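Phosphatase YwpJ (Bacillus subtilis, PDB 1NRW) removes phosphate from phosphorylated five- and six-carbon sugars and nucleoside monophosphates in vitro, and more weakly from flavin mononucleotide, as a magnesium-dependent hydrolase of the HAD superfamily. Local coordinates at residues A[94-99]-A[189-194]; A[98-103]-A[182-187]; A[12-17]-A[255-260]. One frame throughout, in Å; residues are numbered along the deposited sequence.

Interaction 1 (A[94-99]-A[189-194])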
# COMPACT_ATOMS: atom_id res chain seq x y z
N LEU A 94 14.34 3.81 -12.75
CA LEU A 94 15.27 2.91 -12.08
C LEU A 94 16.72 3.30 -12.29
O LEU A 94 17.54 3.20 -11.37
CB LEU A 94 15.02 1.47 -12.53
CG LEU A 94 13.60 0.99 -12.18
CD1 LEU A 94 13.34 -0.38 -12.76
CD2 LEU A 94 13.44 0.97 -10.66
N SER A 95 17.06 3.74 -13.50
CA SER A 95 18.43 4.15 -13.77
C SER A 95 18.79 5.32 -12.87
O SER A 95 19.89 5.38 -12.31
CB SER A 95 18.59 4.55 -15.24
OG SER A 95 17.79 5.67 -15.55
N TRP A 96 17.86 6.26 -12.71
CA TRP A 96 18.08 7.42 -11.87
C TRP A 96 18.20 7.04 -10.39
O TRP A 96 19.13 7.46 -9.70
CB TRP A 96 16.95 8.44 -12.04
CG TRP A 96 17.20 9.73 -11.30
CD1 TRP A 96 18.08 10.72 -11.65
CD2 TRP A 96 16.62 10.13 -10.05
NE1 TRP A 96 18.08 11.71 -10.70
CE2 TRP A 96 17.20 11.38 -9.71
CE3 TRP A 96 15.67 9.56 -9.19
CZ2 TRP A 96 16.86 12.06 -8.53
CZ3 TRP A 96 15.33 10.25 -8.02
CH2 TRP A 96 15.93 11.48 -7.71
N LEU A 97 17.25 6.24 -9.90
CA LEU A 97 17.28 5.83 -8.49
C LEU A 97 18.56 5.10 -8.14
O LEU A 97 19.17 5.35 -7.10
CB LEU A 97 16.08 4.93 -8.18
CG LEU A 97 14.71 5.60 -8.19
CD1 LEU A 97 13.61 4.55 -8.02
CD2 LEU A 97 14.64 6.63 -7.07
N GLU A 98 18.99 4.19 -9.01
CA GLU A 98 20.19 3.42 -8.75
C GLU A 98 21.45 4.28 -8.83
O GLU A 98 22.33 4.18 -7.98
CB GLU A 98 20.28 2.24 -9.72
CG GLU A 98 21.43 1.29 -9.45
CD GLU A 98 21.34 0.03 -10.28
OE1 GLU A 98 20.46 -0.81 -10.00
OE2 GLU A 98 22.14 -0.12 -11.23
N SER A 99 21.53 5.13 -9.84
CA SER A 99 22.70 5.99 -10.01
C SER A 99 22.81 7.02 -8.89
O SER A 99 23.91 7.46 -8.55
CB SER A 99 22.66 6.71 -11.36
OG SER A 99 21.63 7.69 -11.40
N TRP A 189 11.06 13.86 -4.93
CA TRP A 189 9.72 14.40 -5.03
C TRP A 189 9.65 15.49 -6.11
O TRP A 189 8.73 15.49 -6.94
CB TRP A 189 9.27 14.97 -3.68
CG TRP A 189 7.79 15.07 -3.53
CD1 TRP A 189 6.99 16.12 -3.88
CD2 TRP A 189 6.91 14.04 -3.05
NE1 TRP A 189 5.68 15.82 -3.64
CE2 TRP A 189 5.59 14.55 -3.13
CE3 TRP A 189 7.11 12.75 -2.56
CZ2 TRP A 189 4.48 13.80 -2.74
CZ3 TRP A 189 6.00 12.00 -2.17
CH2 TRP A 189 4.70 12.53 -2.26
N LYS A 190 10.62 16.39 -6.11
CA LYS A 190 10.66 17.48 -7.09
C LYS A 190 10.77 16.95 -8.52
O LYS A 190 10.20 17.52 -9.46
CB LYS A 190 11.84 18.41 -6.83
CG LYS A 190 11.78 19.18 -5.52
CD LYS A 190 13.01 20.06 -5.37
CE LYS A 190 13.03 20.77 -4.02
NZ LYS A 190 14.26 21.60 -3.85
N ARG A 191 11.52 15.87 -8.68
CA ARG A 191 11.74 15.28 -9.99
C ARG A 191 10.49 14.68 -10.64
O ARG A 191 10.34 14.75 -11.86
CB ARG A 191 12.83 14.20 -9.89
CG ARG A 191 13.24 13.58 -11.22
CD ARG A 191 14.31 12.52 -11.01
NE ARG A 191 14.72 11.89 -12.26
CZ ARG A 191 15.50 12.46 -13.17
NH1 ARG A 191 15.97 13.68 -12.97
NH2 ARG A 191 15.81 11.80 -14.28
N TYR A 192 9.60 14.11 -9.84
CA TYR A 192 8.40 13.46 -10.39
C TYR A 192 7.06 14.09 -10.04
O TYR A 192 6.03 13.66 -10.57
CB TYR A 192 8.40 11.99 -9.96
CG TYR A 192 9.61 11.24 -10.44
CD1 TYR A 192 9.76 10.92 -11.79
CD2 TYR A 192 10.63 10.88 -9.56
CE1 TYR A 192 10.90 10.26 -12.26
CE2 TYR A 192 11.78 10.23 -10.02
CZ TYR A 192 11.90 9.93 -11.37
OH TYR A 192 13.03 9.28 -11.83
N GLU A 193 7.04 15.10 -9.18
CA GLU A 193 5.78 15.70 -8.78
C GLU A 193 4.98 16.30 -9.94
O GLU A 193 3.76 16.44 -9.84
CB GLU A 193 6.01 16.75 -7.69
CG GLU A 193 6.67 18.05 -8.14
CD GLU A 193 6.96 18.98 -6.96
OE1 GLU A 193 6.22 18.92 -5.96
OE2 GLU A 193 7.93 19.77 -7.04
N HIS A 194 5.65 16.64 -11.04
CA HIS A 194 4.96 17.22 -12.20
C HIS A 194 4.83 16.26 -13.38
O HIS A 194 4.34 16.65 -14.44
CB HIS A 194 5.68 18.49 -12.66
CG HIS A 194 5.61 19.63 -11.69
ND1 HIS A 194 4.41 20.16 -11.26
CD2 HIS A 194 6.58 20.34 -11.07
CE1 HIS A 194 4.65 21.14 -10.41
NE2 HIS A 194 5.96 21.28 -10.28

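Interaction 2 (A[98-103]-A[182-187])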
# COMPACT_ATOMS: atom_id res chain seq x y z
N GLU A 98 18.99 4.19 -9.01
CA GLU A 98 20.19 3.42 -8.75
C GLU A 98 21.45 4.28 -8.83
O GLU A 98 22.33 4.18 -7.98
CB GLU A 98 20.28 2.24 -9.72
CG GLU A 98 21.43 1.29 -9.45
CD GLU A 98 21.34 0.03 -10.28
OE1 GLU A 98 20.46 -0.81 -10.00
OE2 GLU A 98 22.14 -0.12 -11.23
N SER A 99 21.53 5.13 -9.84
CA SER A 99 22.70 5.99 -10.01
C SER A 99 22.81 7.02 -8.89
O SER A 99 23.91 7.46 -8.55
CB SER A 99 22.66 6.71 -11.36
OG SER A 99 21.63 7.69 -11.40
N GLU A 100 21.67 7.40 -8.30
CA GLU A 100 21.66 8.39 -7.23
C GLU A 100 21.70 7.79 -5.82
O GLU A 100 21.47 8.49 -4.84
CB GLU A 100 20.44 9.30 -7.37
CG GLU A 100 20.58 10.36 -8.45
CD GLU A 100 21.81 11.23 -8.25
OE1 GLU A 100 22.05 11.67 -7.10
OE2 GLU A 100 22.54 11.47 -9.23
N ASN A 101 21.98 6.50 -5.74
CA ASN A 101 22.11 5.82 -4.45
C ASN A 101 20.86 5.73 -3.57
O ASN A 101 20.95 5.80 -2.34
CB ASN A 101 23.25 6.46 -3.67
CG ASN A 101 24.52 6.54 -4.48
OD1 ASN A 101 25.04 5.52 -4.93
ND2 ASN A 101 25.04 7.75 -4.67
N TYR A 102 19.70 5.60 -4.19
CA TYR A 102 18.46 5.43 -3.43
C TYR A 102 18.26 3.93 -3.28
O TYR A 102 18.67 3.18 -4.16
CB TYR A 102 17.26 5.97 -4.22
CG TYR A 102 17.15 7.47 -4.29
CD1 TYR A 102 16.42 8.18 -3.34
CD2 TYR A 102 17.76 8.17 -5.33
CE1 TYR A 102 16.30 9.57 -3.42
CE2 TYR A 102 17.66 9.55 -5.41
CZ TYR A 102 16.93 10.24 -4.46
OH TYR A 102 16.83 11.61 -4.55
N TYR A 103 17.68 3.49 -2.17
CA TYR A 103 17.37 2.08 -2.03
C TYR A 103 16.08 2.00 -2.85
O TYR A 103 15.33 2.98 -2.90
CB TYR A 103 17.01 1.69 -0.59
CG TYR A 103 18.12 1.71 0.42
CD1 TYR A 103 19.45 1.90 0.05
CD2 TYR A 103 17.84 1.55 1.78
CE1 TYR A 103 20.47 1.94 1.00
CE2 TYR A 103 18.84 1.58 2.74
CZ TYR A 103 20.15 1.78 2.35
OH TYR A 103 21.14 1.85 3.30
N LYS A 182 16.85 13.69 4.06
CA LYS A 182 15.80 14.62 3.69
C LYS A 182 16.05 15.25 2.32
O LYS A 182 15.13 15.37 1.51
CB LYS A 182 15.68 15.72 4.75
CG LYS A 182 14.53 16.69 4.51
CD LYS A 182 14.50 17.79 5.56
CE LYS A 182 15.70 18.72 5.44
NZ LYS A 182 15.66 19.83 6.44
N GLU A 183 17.29 15.63 2.06
CA GLU A 183 17.65 16.26 0.79
C GLU A 183 17.37 15.36 -0.41
O GLU A 183 16.90 15.83 -1.45
CB GLU A 183 19.13 16.65 0.78
CG GLU A 183 19.56 17.58 1.91
CD GLU A 183 19.37 16.98 3.28
OE1 GLU A 183 19.81 15.82 3.49
OE2 GLU A 183 18.80 17.66 4.16
N LYS A 184 17.66 14.07 -0.26
CA LYS A 184 17.44 13.10 -1.32
C LYS A 184 15.95 12.89 -1.54
O LYS A 184 15.49 12.74 -2.67
CB LYS A 184 18.10 11.77 -0.97
CG LYS A 184 19.59 11.88 -0.69
CD LYS A 184 20.38 12.08 -1.97
CE LYS A 184 20.42 10.81 -2.81
NZ LYS A 184 21.19 11.03 -4.06
N LEU A 185 15.20 12.86 -0.44
CA LEU A 185 13.76 12.67 -0.52
C LEU A 185 13.10 13.85 -1.24
O LEU A 185 12.22 13.66 -2.09
CB LEU A 185 13.17 12.51 0.89
CG LEU A 185 13.60 11.23 1.62
CD1 LEU A 185 13.16 11.27 3.07
CD2 LEU A 185 13.01 10.01 0.91
N GLU A 186 13.54 15.06 -0.92
CA GLU A 186 12.97 16.24 -1.57
C GLU A 186 13.31 16.24 -3.06
O GLU A 186 12.47 16.59 -3.89
CB GLU A 186 13.48 17.52 -0.90
CG GLU A 186 13.29 17.54 0.62
CD GLU A 186 13.31 18.93 1.22
OE1 GLU A 186 14.22 19.73 0.88
OE2 GLU A 186 12.43 19.23 2.04
N ALA A 187 14.53 15.83 -3.39
CA ALA A 187 14.98 15.79 -4.78
C ALA A 187 14.14 14.80 -5.60
O ALA A 187 13.79 15.07 -6.75
CB ALA A 187 16.45 15.40 -4.85
O HOH W 1 24.12 10.42 -2.76
O HOH W 2 19.20 12.85 -5.10

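Interaction 3 (A[12-17]-A[255-260]). With CA (calcium ion), chain D; PO4 (phosphate ion), chain B.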
# COMPACT_ATOMS: atom_id res chain seq x y z
N ASP A 12 -1.17 -1.54 5.95
CA ASP A 12 -0.25 -1.05 6.98
C ASP A 12 -0.82 0.15 7.73
O ASP A 12 -1.48 1.00 7.14
CB ASP A 12 1.08 -0.65 6.34
CG ASP A 12 1.85 -1.84 5.82
OD1 ASP A 12 2.56 -2.48 6.62
OD2 ASP A 12 1.74 -2.15 4.62
N GLY A 13 -0.59 0.21 9.04
CA GLY A 13 -1.06 1.33 9.84
C GLY A 13 -2.56 1.51 9.95
O GLY A 13 -3.04 2.46 10.58
N THR A 14 -3.31 0.59 9.35
CA THR A 14 -4.76 0.67 9.36
C THR A 14 -5.35 -0.67 9.79
O THR A 14 -5.70 -0.83 10.97
CB THR A 14 -5.25 1.10 7.95
OG1 THR A 14 -4.72 2.40 7.66
CG2 THR A 14 -6.77 1.14 7.85
N LEU A 15 -5.44 -1.63 8.88
CA LEU A 15 -5.96 -2.95 9.25
C LEU A 15 -4.95 -3.63 10.18
O LEU A 15 -5.33 -4.31 11.14
CB LEU A 15 -6.17 -3.83 8.01
CG LEU A 15 -6.72 -5.23 8.30
CD1 LEU A 15 -8.14 -5.12 8.87
CD2 LEU A 15 -6.73 -6.06 7.02
N LEU A 16 -3.67 -3.45 9.89
CA LEU A 16 -2.63 -4.05 10.72
C LEU A 16 -2.28 -3.18 11.91
O LEU A 16 -2.23 -1.95 11.80
CB LEU A 16 -1.37 -4.28 9.89
CG LEU A 16 -1.54 -5.19 8.66
CD1 LEU A 16 -0.23 -5.25 7.90
CD2 LEU A 16 -1.97 -6.58 9.09
N ASN A 17 -2.04 -3.81 13.06
CA ASN A 17 -1.63 -3.05 14.23
C ASN A 17 -0.12 -2.85 14.15
O ASN A 17 0.51 -3.20 13.14
CB ASN A 17 -2.04 -3.76 15.54
CG ASN A 17 -1.37 -5.11 15.73
OD1 ASN A 17 -0.41 -5.47 15.06
ND2 ASN A 17 -1.88 -5.86 16.71
N VAL A 255 -12.47 7.98 5.85
CA VAL A 255 -12.20 7.84 7.28
C VAL A 255 -10.71 7.82 7.58
O VAL A 255 -9.94 7.11 6.93
CB VAL A 255 -12.84 6.54 7.84
CG1 VAL A 255 -12.64 6.47 9.35
CG2 VAL A 255 -14.32 6.49 7.49
N ALA A 256 -10.29 8.61 8.57
CA ALA A 256 -8.89 8.67 8.95
C ALA A 256 -8.67 7.85 10.22
O ALA A 256 -9.48 7.88 11.14
CB ALA A 256 -8.47 10.11 9.19
N MSE A 257 -7.57 7.10 10.26
CA MSE A 257 -7.24 6.31 11.44
C MSE A 257 -6.80 7.27 12.55
O MSE A 257 -6.39 8.39 12.27
CB MSE A 257 -6.09 5.34 11.12
CG MSE A 257 -6.46 4.26 10.11
SE MSE A 257 -7.83 3.10 10.80
CE MSE A 257 -6.91 2.47 12.39
N GLY A 258 -6.89 6.82 13.80
CA GLY A 258 -6.49 7.68 14.91
C GLY A 258 -5.01 8.05 14.85
O GLY A 258 -4.62 9.12 15.32
N ASN A 259 -4.21 7.17 14.27
CA ASN A 259 -2.77 7.37 14.13
C ASN A 259 -2.40 7.96 12.77
O ASN A 259 -1.23 7.97 12.39
CB ASN A 259 -2.04 6.03 14.31
CG ASN A 259 -2.60 4.94 13.40
OD1 ASN A 259 -3.76 4.56 13.51
ND2 ASN A 259 -1.77 4.42 12.50
N ALA A 260 -3.40 8.43 12.04
CA ALA A 260 -3.17 8.99 10.71
C ALA A 260 -2.37 10.28 10.70
O ALA A 260 -2.28 10.99 11.71
CB ALA A 260 -4.50 9.21 10.00
CA CA D . -0.81 2.93 5.68
P PO4 B . 0.34 0.54 2.78
O1 PO4 B . -0.43 1.34 3.75
O2 PO4 B . -0.08 0.89 1.40
O3 PO4 B . 1.78 0.83 2.95
O4 PO4 B . 0.08 -0.90 3.02
O HOH W 3 1.08 3.24 7.26

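Interaction 1 (A[94-99]-A[189-194])
The guanidinium of R191 lies flat on one face of the W96 indole, planes only 7° apart, and this stack carries most of the contact. R191 CZ sits 3.6 Å from the centroid of the five-membered ring of W96, close to the ring normal, a cation-pi geometry. Further back along the same side chain a CH-pi contact takes over, with R191 CD 3.4 Å from the centroid of the W96 six-membered ring. The arginine can cover both rings because it runs extended from CG to NE, with CG anti to the backbone N (chi1 -175°).

The aromatic partner is Y192, whose edge is turned toward a face of W96 in an offset edge-to-face pair, planes at 80°. The closest ring atom is Y192 CE2, 4.0 Å from W96 CE3.

One hydrogen bond, within 189-194, braces the two side chains: R191 NE donates to Y192 OH at 3.1 Å, with the hydroxyl oxygen in the guanidinium plane. That bond restrains rotation about CD-NE, consistent with the guanidinium staying parallel to the indole.

Y192 also reaches L198 and L210 of the sheet beneath. The contact is thus side-chain packing between helix 87-99 and the C-terminal part of helix 182-192, two helices on the alpha/beta cap domain of this Cof-type HAD phosphatase.

Interaction 2 (A[98-103]-A[182-187])
The chain leaves helix 87-99 through a Schellman motif, with N101 at positive phi as the C-prime residue, and the turn brings Y102 alongside helix 182-192, where its CA lies 8.0 Å from that of K184. The motif is closed by the backbone bonds from Y102 N to L97 O and from N101 N to E98 O.

K184 reaches back over this helix end. Its ammonium group donates to the E100 carbonyl, K184 NZ to E100 O 2.7 Å, in the carbonyl plane and on a lone pair. The E100 side chain, bent at chi2, crosses the lysine at about a right angle and adds a salt bridge, OE1 of E100 to NZ of K184 at 3.2 Å. The ammonium is therefore held by the carbonyl just past the helix end, by a carboxylate and by a water, and the first two would tend to stabilise its positive charge.

The lysine chain, bent at chi2 (-74°) and chi3 (-72°), curls over one face of the Y102 ring, with CE making a CH-pi contact offset toward the rim. At the far end of that ring the hydroxyl donates to the helix backbone: Y102 OH lies 2.6 Å from K184 O, tilted 26° from the carbonyl plane. The water ties the two side chains together, donating to Y102 OH at 2.7 Å and accepting from K184 NZ at 2.9 Å. A187 CB packs against the same hydroxyl, 3.8 Å from Y102 OH.

K184 thus reaches from helix 182-192 to the carbonyl just beyond helix 87-99, where the chain passes into strand 103-108 of the cap-domain sheet, with the Schellman motif making the turn.

Interaction 3 (A[12-17]-A[255-260])
The 12-17 segment, following strand 6-10, faces the loop after strand 253-256, with the CA atoms of T14 and M257 6.5 Å apart; the loop closes as a type I turn from M257 to A260. This is the Rossmann-like core of the HAD fold, where D10 ends the first strand and D12 follows in the turn, the D-x-D motif.

M257, a selenomethionine, packs against T14. Its CG lies 3.5 Å from T14 OG1, and its SE meets the T14 methyl, CG2, at 3.7 Å. Bends at chi2 and chi3 bring CE back to T14 CA and O. The T14 hydroxyl has its polar partner in D240, a calcium ligand, so M257 packs on a second-shell residue.

The calcium ion, probably in the place of the magnesium cofactor, is bound by D12 O at 2.5 Å, with a phosphate oxygen, a water and D10, D240 and S241 completing the shell. D12 N donates to the phosphate O4 at 3.2 Å, while R46 forms a salt bridge with the D12 carboxylate.

G13 takes positive phi, and its carbonyl is turned to the loop. N259, whose OD1 is taken by the N275 backbone and whose ND2 also donates to A132 O, supplies the bond across: ND2 donates to G13 O at 3.0 Å, nearly straight at 169°, in the carbonyl plane and on a lone pair.

Interactions 1 and 2 are neighbours, their centres about 8 Å apart: interaction 1 joins helix 87-99 to helix 182-192 directly, interaction 2 joins the turn after helix 87-99 to helix 182-192, they share E98 and S99, and W96 CH2 packs on Y102 OH at 3.3 Å between them. Together they make one continuous patch beside the six-stranded sheet. Interaction 3 lies about 28 and 27 Å from interactions 1 and 2, centre to centre, at the C-terminal ends of strands 6-10 and 253-256 of the eight-stranded sheet. Along the chain its segments enclose both others, as expected for a cap inserted into the HAD core. The metal site thus belongs to the core, and the paired helices to the cap.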